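PDB 5XHX: helix-turn-helix transcriptional regulator from Pseudomonas aeruginosa, which probably binds DNA to regulate transcription as a LuxR-family, quorum-sensing-related regulator, and is present here as its N-terminal ligand-binding-type domain without the DNA-binding helix-turn-helix part. Local coordinates for residues 49-53 and 87-92; 124-129 and 145-151; 131-135 and 166-171. One frame throughout, in Å; residues are numbered along the deposited sequence.

Interaction 1: 49-53 and 87-92; sequences IFSDS and FYQVSR
Where strand 44-50 runs out into a loop, Phe50 stands over helix 86-92 with its CA 6.5 Å from that of Tyr88, while Ser51 has Arg92 as its nearest CA across the contact, at 8.0 Å. Phe50 points at the helix, and its ring lies on the backbone of Tyr88: Tyr88 CA sits 3.8 Å from the centroid of the Phe50 ring, close to the normal, which makes a CH-pi contact over that face. The tyrosine ring swings away from its own backbone N (chi1 161°) and turns its edge to the phenylalanine, a T-shaped pair with planes 75° apart and Phe50 CD1 3.8 Å from Tyr88 CD1. Further out along the same edge, Ser51 O meets Tyr88 CE1 near the ring plane, and a water bridges Ser51 O to Tyr88 OH, donating to the carbonyl.

Arg92 reaches the loop by a chain bent twice. Its guanidinium lays one face over the Ser51 carbonyl group, and NH1 forms a salt bridge to Asp52 OD1 at 3.2 Å. The N-H...O angle is 140°, and the nitrogen approaches from above the carboxylate plane, so the bond is imperfectly aligned. Ser91 fixes the other edge: Arg92 NE donates in plane to Ser91 OG at 3.1 Å, and that hydroxyl in turn donates a hydrogen bond to Tyr88 O at 2.6 Å, on a carbonyl lone pair. Glu138 completes the grip, its carbonyl receiving Arg92 NH1 and its carboxylate receiving the backbone N of Asp52. The chemistry thus changes along the contact, from aromatic packing in the buried part to a guanidinium held by several acceptors beside the exposed Asp52, whose negative charge would probably help to balance the arginine.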
loop_
_atom_site.group_PDB
_atom_site.type_symbol
_atom_site.label_atom_id
_atom_site.label_comp_id
_atom_site.label_asym_id
_atom_site.label_seq_id
_atom_site.Cartn_x
_atom_site.Cartn_y
_atom_site.Cartn_z
ATOM N N ILE A 49 19.182 -3.261 -4.534
ATOM C CA ILE A 49 19.688 -2.395 -3.480
ATOM C C ILE A 49 21.169 -2.152 -3.729
ATOM O O ILE A 49 21.964 -3.102 -3.762
ATOM C CB ILE A 49 19.442 -2.991 -2.087
ATOM C CG1 ILE A 49 17.929 -3.191 -1.865
ATOM C CG2 ILE A 49 20.058 -2.102 -1.015
ATOM C CD1 ILE A 49 17.586 -3.977 -0.566
ATOM N N PHE A 50 21.526 -0.887 -3.948
ATOM C CA PHE A 50 22.913 -0.460 -4.013
ATOM C C PHE A 50 23.422 -0.158 -2.603
ATOM O O PHE A 50 22.654 0.208 -1.704
ATOM C CB PHE A 50 23.057 0.795 -4.879
ATOM C CG PHE A 50 22.798 0.582 -6.348
ATOM C CD1 PHE A 50 23.375 -0.472 -7.034
ATOM C CD2 PHE A 50 21.988 1.471 -7.052
ATOM C CE1 PHE A 50 23.155 -0.639 -8.408
ATOM C CE2 PHE A 50 21.754 1.312 -8.418
ATOM C CZ PHE A 50 22.343 0.268 -9.108
ATOM N N SER A 51 24.731 -0.294 -2.422
ATOM C CA SER A 51 25.367 -0.035 -1.138
ATOM C C SER A 51 26.860 0.137 -1.380
ATOM O O SER A 51 27.306 0.294 -2.522
ATOM C CB SER A 51 25.087 -1.168 -0.147
ATOM O OG SER A 51 25.851 -2.322 -0.475
ATOM N N ASP A 52 27.641 0.095 -0.300
ATOM C CA ASP A 52 29.093 0.105 -0.433
ATOM C C ASP A 52 29.662 -1.280 -0.731
ATOM O O ASP A 52 30.878 -1.402 -0.894
ATOM C CB ASP A 52 29.747 0.686 0.824
ATOM C CG ASP A 52 29.513 2.180 0.972
ATOM O OD1 ASP A 52 29.153 2.853 -0.026
ATOM O OD2 ASP A 52 29.689 2.689 2.095
ATOM N N SER A 53 28.825 -2.317 -0.810
ATOM C CA SER A 53 29.275 -3.602 -1.337
ATOM C C SER A 53 28.527 -3.972 -2.620
ATOM O O SER A 53 27.966 -3.096 -3.286
ATOM C CB SER A 53 29.133 -4.698 -0.272
ATOM O OG SER A 53 27.801 -4.795 0.212
ATOM N N PHE A 87 23.568 4.755 -12.716
ATOM C CA PHE A 87 22.544 4.754 -11.677
ATOM C C PHE A 87 23.095 4.304 -10.328
ATOM O O PHE A 87 22.570 4.717 -9.284
ATOM C CB PHE A 87 21.365 3.885 -12.111
ATOM C CG PHE A 87 20.515 4.544 -13.163
ATOM C CD1 PHE A 87 19.547 5.471 -12.792
ATOM C CD2 PHE A 87 20.713 4.284 -14.517
ATOM C CE1 PHE A 87 18.759 6.103 -13.759
ATOM C CE2 PHE A 87 19.929 4.934 -15.495
ATOM C CZ PHE A 87 18.956 5.835 -15.104
ATOM N N TYR A 88 24.151 3.483 -10.316
ATOM C CA TYR A 88 24.821 3.215 -9.043
ATOM C C TYR A 88 25.535 4.463 -8.544
ATOM O O TYR A 88 25.452 4.808 -7.364
ATOM C CB TYR A 88 25.818 2.067 -9.165
ATOM C CG TYR A 88 26.819 2.089 -8.019
ATOM C CD1 TYR A 88 26.436 1.699 -6.735
ATOM C CD2 TYR A 88 28.114 2.546 -8.205
ATOM C CE1 TYR A 88 27.330 1.720 -5.676
ATOM C CE2 TYR A 88 29.037 2.574 -7.131
ATOM C CZ TYR A 88 28.623 2.159 -5.873
ATOM O OH TYR A 88 29.473 2.172 -4.796
ATOM N N GLN A 89 26.244 5.154 -9.433
ATOM C CA GLN A 89 27.015 6.315 -9.011
ATOM C C GLN A 89 26.110 7.422 -8.463
ATOM O O GLN A 89 26.457 8.087 -7.480
ATOM C CB GLN A 89 27.868 6.825 -10.180
ATOM C CG GLN A 89 29.031 5.874 -10.579
ATOM C CD GLN A 89 30.120 5.700 -9.487
ATOM O OE1 GLN A 89 30.237 6.511 -8.559
ATOM N NE2 GLN A 89 30.937 4.640 -9.619
ATOM N N VAL A 90 24.942 7.630 -9.082
ATOM C CA VAL A 90 24.022 8.650 -8.580
ATOM C C VAL A 90 23.481 8.258 -7.201
ATOM O O VAL A 90 23.194 9.131 -6.365
ATOM C CB VAL A 90 22.901 8.910 -9.615
ATOM C CG1 VAL A 90 21.735 7.951 -9.411
ATOM C CG2 VAL A 90 22.423 10.370 -9.582
ATOM N N SER A 91 23.370 6.958 -6.912
ATOM C CA SER A 91 22.954 6.552 -5.576
ATOM C C SER A 91 23.997 6.917 -4.521
ATOM O O SER A 91 23.652 7.098 -3.352
ATOM C CB SER A 91 22.664 5.049 -5.536
ATOM O OG SER A 91 23.848 4.274 -5.383
ATOM N N ARG A 92 25.269 7.029 -4.902
ATOM C CA ARG A 92 26.296 7.435 -3.946
ATOM C C ARG A 92 26.372 8.947 -3.812
ATOM O O ARG A 92 26.701 9.451 -2.735
ATOM C CB ARG A 92 27.671 6.890 -4.368
ATOM C CG ARG A 92 27.737 5.368 -4.549
ATOM C CD ARG A 92 27.399 4.605 -3.262
ATOM N NE ARG A 92 25.959 4.333 -3.125
ATOM C CZ ARG A 92 25.393 3.817 -2.036
ATOM N NH1 ARG A 92 26.148 3.520 -0.972
ATOM N NH2 ARG A 92 24.072 3.602 -2.002
HETATM O O HOH W 1 29.745 -0.648 -3.857
#

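Interaction 2: 124-129 and 145-151; sequences VVTDEV and LGSESRF
Asp127 turns its carboxylate toward the loop that follows strand 140-147, with CG swung away from the backbone N (chi1 -156°) and the carboxylate plane set 44° from the ring of Phe151. There OD2 accepts from Phe151 N at 2.9 Å, nearly in the carboxylate plane on the anti side, with an N-H...O angle of 158°. The same oxygen takes a second bond from His101 NE2 on strand 98-101. The Phe151 ring then slants past Val129, its CD2 3.8 Å from Val129 CG1, and offers an edge to Glu128 CA. Val129 carries its other methyl, CG2, to within 3.8 Å of Leu145 CB, so Asp127, Val129 and Leu145 work on one face of the hairpin. Glu128 extends from the other face and bonds Ser144 through OE1.

Between the side chains runs a regular antiparallel ladder: Asp127 with Ser147 and Val129 with Leu145 are hydrogen-bonded pairs, and Glu128 with Gly146 is a non-hydrogen-bonded pair whose CA atoms come to 4.3 Å. At its end Thr126 and Asp127 both face Ser147, a classic beta bulge: Asp127 N gives Ser147 O a straight bond of 2.9 Å, whereas Thr126 N reaches the same oxygen only weakly. Thr126 OG1 donates to Glu148 O at 2.6 Å, from above the carbonyl plane, and Val125 CG1 rests on Glu148 CG at 3.5 Å along the exposed border. Ser147 OG accepts from Ser149 N in an ST turn and bonds Pro41 O. The ladder therefore sets the register, while Asp127 OD2, which accepts two hydrogen bonds, ties the returning loop to the hairpin; its buried charge is probably stabilised by these two donors.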
loop_
_atom_site.group_PDB
_atom_site.type_symbol
_atom_site.label_atom_id
_atom_site.label_comp_id
_atom_site.label_asym_id
_atom_site.label_seq_id
_atom_site.Cartn_x
_atom_site.Cartn_y
_atom_site.Cartn_z
ATOM N N VAL A 124 18.928 -3.091 -20.895
ATOM C CA VAL A 124 18.278 -1.786 -20.853
ATOM C C VAL A 124 17.953 -1.284 -22.257
ATOM O O VAL A 124 16.844 -0.800 -22.519
ATOM C CB VAL A 124 19.145 -0.757 -20.091
ATOM C CG1 VAL A 124 18.413 0.565 -19.973
ATOM C CG2 VAL A 124 19.505 -1.301 -18.710
ATOM N N VAL A 125 18.918 -1.394 -23.177
ATOM C CA VAL A 125 18.778 -1.195 -24.618
ATOM C C VAL A 125 18.867 0.283 -24.983
ATOM O O VAL A 125 19.833 0.695 -25.629
ATOM C CB VAL A 125 17.489 -1.834 -25.178
ATOM C CG1 VAL A 125 17.462 -1.714 -26.704
ATOM C CG2 VAL A 125 17.395 -3.295 -24.762
ATOM N N THR A 126 17.881 1.102 -24.589
ATOM C CA THR A 126 17.923 2.490 -25.053
ATOM C C THR A 126 17.861 3.547 -23.950
ATOM O O THR A 126 18.761 4.389 -23.867
ATOM C CB THR A 126 16.796 2.754 -26.061
ATOM O OG1 THR A 126 17.004 1.952 -27.232
ATOM C CG2 THR A 126 16.777 4.209 -26.465
ATOM N N ASP A 127 16.803 3.552 -23.131
ATOM C CA ASP A 127 16.627 4.586 -22.115
ATOM C C ASP A 127 16.302 3.940 -20.779
ATOM O O ASP A 127 15.885 2.784 -20.708
ATOM C CB ASP A 127 15.515 5.586 -22.505
ATOM C CG ASP A 127 15.669 6.945 -21.821
ATOM O OD1 ASP A 127 16.656 7.172 -21.068
ATOM O OD2 ASP A 127 14.798 7.802 -22.049
ATOM N N GLU A 128 16.488 4.708 -19.709
ATOM C CA GLU A 128 16.276 4.171 -18.376
ATOM C C GLU A 128 15.825 5.286 -17.448
ATOM O O GLU A 128 16.308 6.417 -17.551
ATOM C CB GLU A 128 17.560 3.530 -17.818
ATOM C CG GLU A 128 17.322 2.590 -16.648
ATOM C CD GLU A 128 18.611 1.962 -16.106
ATOM O OE1 GLU A 128 18.596 1.424 -14.962
ATOM O OE2 GLU A 128 19.639 2.025 -16.815
ATOM N N VAL A 129 14.926 4.951 -16.520
ATOM C CA VAL A 129 14.691 5.788 -15.351
ATOM C C VAL A 129 14.788 4.892 -14.135
ATOM O O VAL A 129 14.656 3.676 -14.223
ATOM C CB VAL A 129 13.322 6.509 -15.351
ATOM C CG1 VAL A 129 13.179 7.392 -16.562
ATOM C CG2 VAL A 129 12.178 5.475 -15.269
ATOM N N LEU A 145 13.538 1.168 -14.527
ATOM C CA LEU A 145 12.600 0.900 -15.609
ATOM C C LEU A 145 13.317 1.240 -16.904
ATOM O O LEU A 145 13.728 2.391 -17.101
ATOM C CB LEU A 145 11.320 1.734 -15.471
ATOM C CG LEU A 145 10.584 1.703 -14.131
ATOM C CD1 LEU A 145 9.459 2.750 -14.140
ATOM C CD2 LEU A 145 10.028 0.329 -13.836
ATOM N N GLY A 146 13.491 0.248 -17.768
ATOM C CA GLY A 146 14.196 0.473 -19.020
ATOM C C GLY A 146 13.258 0.487 -20.208
ATOM O O GLY A 146 12.165 -0.080 -20.138
ATOM N N SER A 147 13.662 1.142 -21.299
ATOM C CA SER A 147 12.882 1.169 -22.529
ATOM C C SER A 147 13.805 0.958 -23.720
ATOM O O SER A 147 14.942 1.438 -23.725
ATOM C CB SER A 147 12.140 2.497 -22.705
ATOM O OG SER A 147 11.250 2.467 -23.817
ATOM N N GLU A 148 13.299 0.246 -24.731
ATOM C CA GLU A 148 13.953 0.225 -26.036
ATOM C C GLU A 148 13.712 1.510 -26.827
ATOM O O GLU A 148 14.456 1.785 -27.773
ATOM C CB GLU A 148 13.497 -1.010 -26.827
ATOM C CG GLU A 148 14.008 -2.322 -26.199
ATOM C CD GLU A 148 13.301 -3.579 -26.699
ATOM O OE1 GLU A 148 12.621 -3.526 -27.747
ATOM O OE2 GLU A 148 13.426 -4.629 -26.030
ATOM N N SER A 149 12.729 2.324 -26.443
ATOM C CA SER A 149 12.608 3.678 -26.970
ATOM C C SER A 149 13.001 4.687 -25.881
ATOM O O SER A 149 13.672 4.330 -24.903
ATOM C CB SER A 149 11.190 3.895 -27.523
ATOM O OG SER A 149 10.218 3.220 -26.747
ATOM N N ARG A 150 12.609 5.943 -26.056
ATOM C CA ARG A 150 12.970 6.998 -25.119
ATOM C C ARG A 150 11.785 7.352 -24.231
ATOM O O ARG A 150 10.633 7.331 -24.671
ATOM C CB ARG A 150 13.460 8.245 -25.858
ATOM C CG ARG A 150 14.812 8.050 -26.533
ATOM C CD ARG A 150 15.090 9.081 -27.619
ATOM N NE ARG A 150 14.147 8.990 -28.738
ATOM C CZ ARG A 150 13.999 7.930 -29.538
ATOM N NH1 ARG A 150 14.750 6.842 -29.379
ATOM N NH2 ARG A 150 13.097 7.965 -30.511
ATOM N N PHE A 151 12.077 7.650 -22.969
ATOM C CA PHE A 151 11.089 8.249 -22.084
ATOM C C PHE A 151 11.084 9.744 -22.343
ATOM O O PHE A 151 12.117 10.401 -22.176
ATOM C CB PHE A 151 11.420 7.967 -20.616
ATOM C CG PHE A 151 11.341 6.515 -20.237
ATOM C CD1 PHE A 151 10.119 5.858 -20.190
ATOM C CD2 PHE A 151 12.481 5.815 -19.900
ATOM C CE1 PHE A 151 10.046 4.532 -19.825
ATOM C CE2 PHE A 151 12.417 4.484 -19.527
ATOM C CZ PHE A 151 11.200 3.844 -19.483
#

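Interaction 3: 131-135 and 166-171; sequences YNVPL and VIALMK
Val166 presents a single methyl to the ring of Tyr131, and the fit is almost exactly central: CG1 stands 3.7 Å from the ring centroid and 4° off its normal, nearly equidistant from all six carbons. The ring is thus the flat floor on which this knob of helix 153-173 sits. One turn along the helix, the bend of Met170 at chi3 (56°) turns CE toward Val133 CG2, while SD lies 3.8 Å from Tyr131 CB. SD also stands oblique to the Tyr131 ring, 5.3 Å from its centroid, a Met-aromatic contact. The valine methyl is the strand's own bump: it enters the hollow between Met170 CE and Ile167 CB, at 3.8 Å from each. Ile167 CG2 also reaches Tyr131 CD1 at 3.9 Å.

Towards the end of the strand the fit becomes shallower. Lys171, bent twice along its chain, slides past Leu135 in the opposite direction, its CD 3.9 Å from Leu135 CD2. No hydrogen bond crosses between the segments; the hydroxyl of Tyr131 instead bonds Phe159 O, about two turns earlier in the helix. Leu36 of helix 28-36 packs on both Tyr131 and Val166. The segment axes lie 9.0 Å apart and cross at -51°. Tyr131 and Val133 point toward the helix and Asn132 away, as in the layers of an alpha-beta-alpha sandwich with a central antiparallel sheet.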
loop_
_atom_site.group_PDB
_atom_site.type_symbol
_atom_site.label_atom_id
_atom_site.label_comp_id
_atom_site.label_asym_id
_atom_site.label_seq_id
_atom_site.Cartn_x
_atom_site.Cartn_y
_atom_site.Cartn_z
ATOM N N TYR A 131 13.627 4.948 -9.805
ATOM C CA TYR A 131 13.267 5.485 -8.495
ATOM C C TYR A 131 14.299 5.031 -7.467
ATOM O O TYR A 131 14.547 3.830 -7.342
ATOM C CB TYR A 131 11.883 4.998 -8.061
ATOM C CG TYR A 131 10.700 5.567 -8.838
ATOM C CD1 TYR A 131 10.101 6.775 -8.463
ATOM C CD2 TYR A 131 10.172 4.879 -9.920
ATOM C CE1 TYR A 131 8.992 7.273 -9.164
ATOM C CE2 TYR A 131 9.078 5.355 -10.614
ATOM C CZ TYR A 131 8.492 6.546 -10.233
ATOM O OH TYR A 131 7.411 7.000 -10.930
ATOM N N ASN A 132 14.876 5.987 -6.726
ATOM C CA ASN A 132 15.894 5.731 -5.700
ATOM C C ASN A 132 15.306 6.027 -4.332
ATOM O O ASN A 132 14.891 7.164 -4.079
ATOM C CB ASN A 132 17.127 6.620 -5.871
ATOM C CG ASN A 132 18.030 6.171 -6.966
ATOM O OD1 ASN A 132 17.584 5.564 -7.933
ATOM N ND2 ASN A 132 19.331 6.441 -6.808
ATOM N N VAL A 133 15.315 5.042 -3.449
ATOM C CA VAL A 133 14.773 5.183 -2.104
ATOM C C VAL A 133 15.872 4.852 -1.104
ATOM O O VAL A 133 16.217 3.681 -0.920
ATOM C CB VAL A 133 13.540 4.290 -1.900
ATOM C CG1 VAL A 133 13.019 4.408 -0.463
ATOM C CG2 VAL A 133 12.465 4.682 -2.921
ATOM N N PRO A 134 16.458 5.857 -0.457
ATOM C CA PRO A 134 17.434 5.590 0.608
ATOM C C PRO A 134 16.813 4.732 1.703
ATOM O O PRO A 134 15.684 4.971 2.138
ATOM C CB PRO A 134 17.794 6.992 1.122
ATOM C CG PRO A 134 17.514 7.912 -0.030
ATOM C CD PRO A 134 16.355 7.295 -0.781
ATOM N N LEU A 135 17.539 3.694 2.109
ATOM C CA LEU A 135 17.086 2.825 3.189
ATOM C C LEU A 135 17.748 3.153 4.508
ATOM O O LEU A 135 17.134 2.981 5.569
ATOM C CB LEU A 135 17.356 1.357 2.862
ATOM C CG LEU A 135 16.541 0.806 1.709
ATOM C CD1 LEU A 135 16.728 -0.705 1.581
ATOM C CD2 LEU A 135 15.073 1.185 1.898
ATOM N N VAL A 166 4.605 5.581 -5.248
ATOM C CA VAL A 166 5.589 4.590 -5.693
ATOM C C VAL A 166 6.669 4.413 -4.635
ATOM O O VAL A 166 6.977 3.293 -4.224
ATOM C CB VAL A 166 6.195 4.975 -7.054
ATOM C CG1 VAL A 166 7.399 4.041 -7.394
ATOM C CG2 VAL A 166 5.129 4.881 -8.135
ATOM N N ILE A 167 7.240 5.515 -4.152
ATOM C CA ILE A 167 8.352 5.359 -3.219
ATOM C C ILE A 167 7.851 4.914 -1.843
ATOM O O ILE A 167 8.573 4.237 -1.105
ATOM C CB ILE A 167 9.178 6.656 -3.134
ATOM C CG1 ILE A 167 8.390 7.750 -2.448
ATOM C CG2 ILE A 167 9.658 7.125 -4.568
ATOM C CD1 ILE A 167 9.163 9.068 -2.345
ATOM N N ALA A 168 6.631 5.309 -1.460
ATOM C CA ALA A 168 6.056 4.815 -0.210
ATOM C C ALA A 168 5.890 3.306 -0.260
ATOM O O ALA A 168 6.235 2.592 0.693
ATOM C CB ALA A 168 4.708 5.497 0.058
ATOM N N LEU A 169 5.358 2.808 -1.371
ATOM C CA LEU A 169 5.196 1.373 -1.568
ATOM C C LEU A 169 6.538 0.652 -1.530
ATOM O O LEU A 169 6.674 -0.400 -0.899
ATOM C CB LEU A 169 4.526 1.123 -2.921
ATOM C CG LEU A 169 3.159 0.497 -3.112
ATOM C CD1 LEU A 169 3.083 0.034 -4.563
ATOM C CD2 LEU A 169 2.953 -0.654 -2.150
ATOM N N MET A 170 7.522 1.169 -2.278
ATOM C CA MET A 170 8.841 0.532 -2.320
ATOM C C MET A 170 9.412 0.380 -0.920
ATOM O O MET A 170 9.894 -0.693 -0.548
ATOM C CB MET A 170 9.794 1.343 -3.208
ATOM C CG MET A 170 9.396 1.333 -4.681
ATOM S SD MET A 170 10.391 2.449 -5.679
ATOM C CE MET A 170 12.032 1.776 -5.261
ATOM N N LYS A 171 9.349 1.451 -0.126
ATOM C CA LYS A 171 9.872 1.406 1.236
ATOM C C LYS A 171 9.157 0.337 2.059
ATOM O O LYS A 171 9.797 -0.429 2.791
ATOM C CB LYS A 171 9.730 2.791 1.884
ATOM C CG LYS A 171 10.287 2.907 3.305
ATOM C CD LYS A 171 11.737 2.438 3.396
ATOM C CE LYS A 171 12.450 3.016 4.619
ATOM N NZ LYS A 171 12.967 4.403 4.363
#

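In the fold
All three interactions use the five-stranded antiparallel sheet, but from different places. Interaction 2 lies within it, pairing strands 127-134 and 140-147 at one end, and is governed by backbone hydrogen bonds. Interaction 3 takes strand 127-134 further along and packs helix 153-173 on it mainly through apolar packing, with no hydrogen bond across; its centre is about 20 Å from that of interaction 2, across the centre of the chain. Interaction 1 sets helix 86-92 against strand 44-50 and mixes rings with a salt bridge. Interactions 1 and 2 are buried with exposed borders, whereas interaction 3 is partly buried. Asn132 touches Ser91 and Val90, and Phe87 meets Glu128, so strand 127-134 links all three.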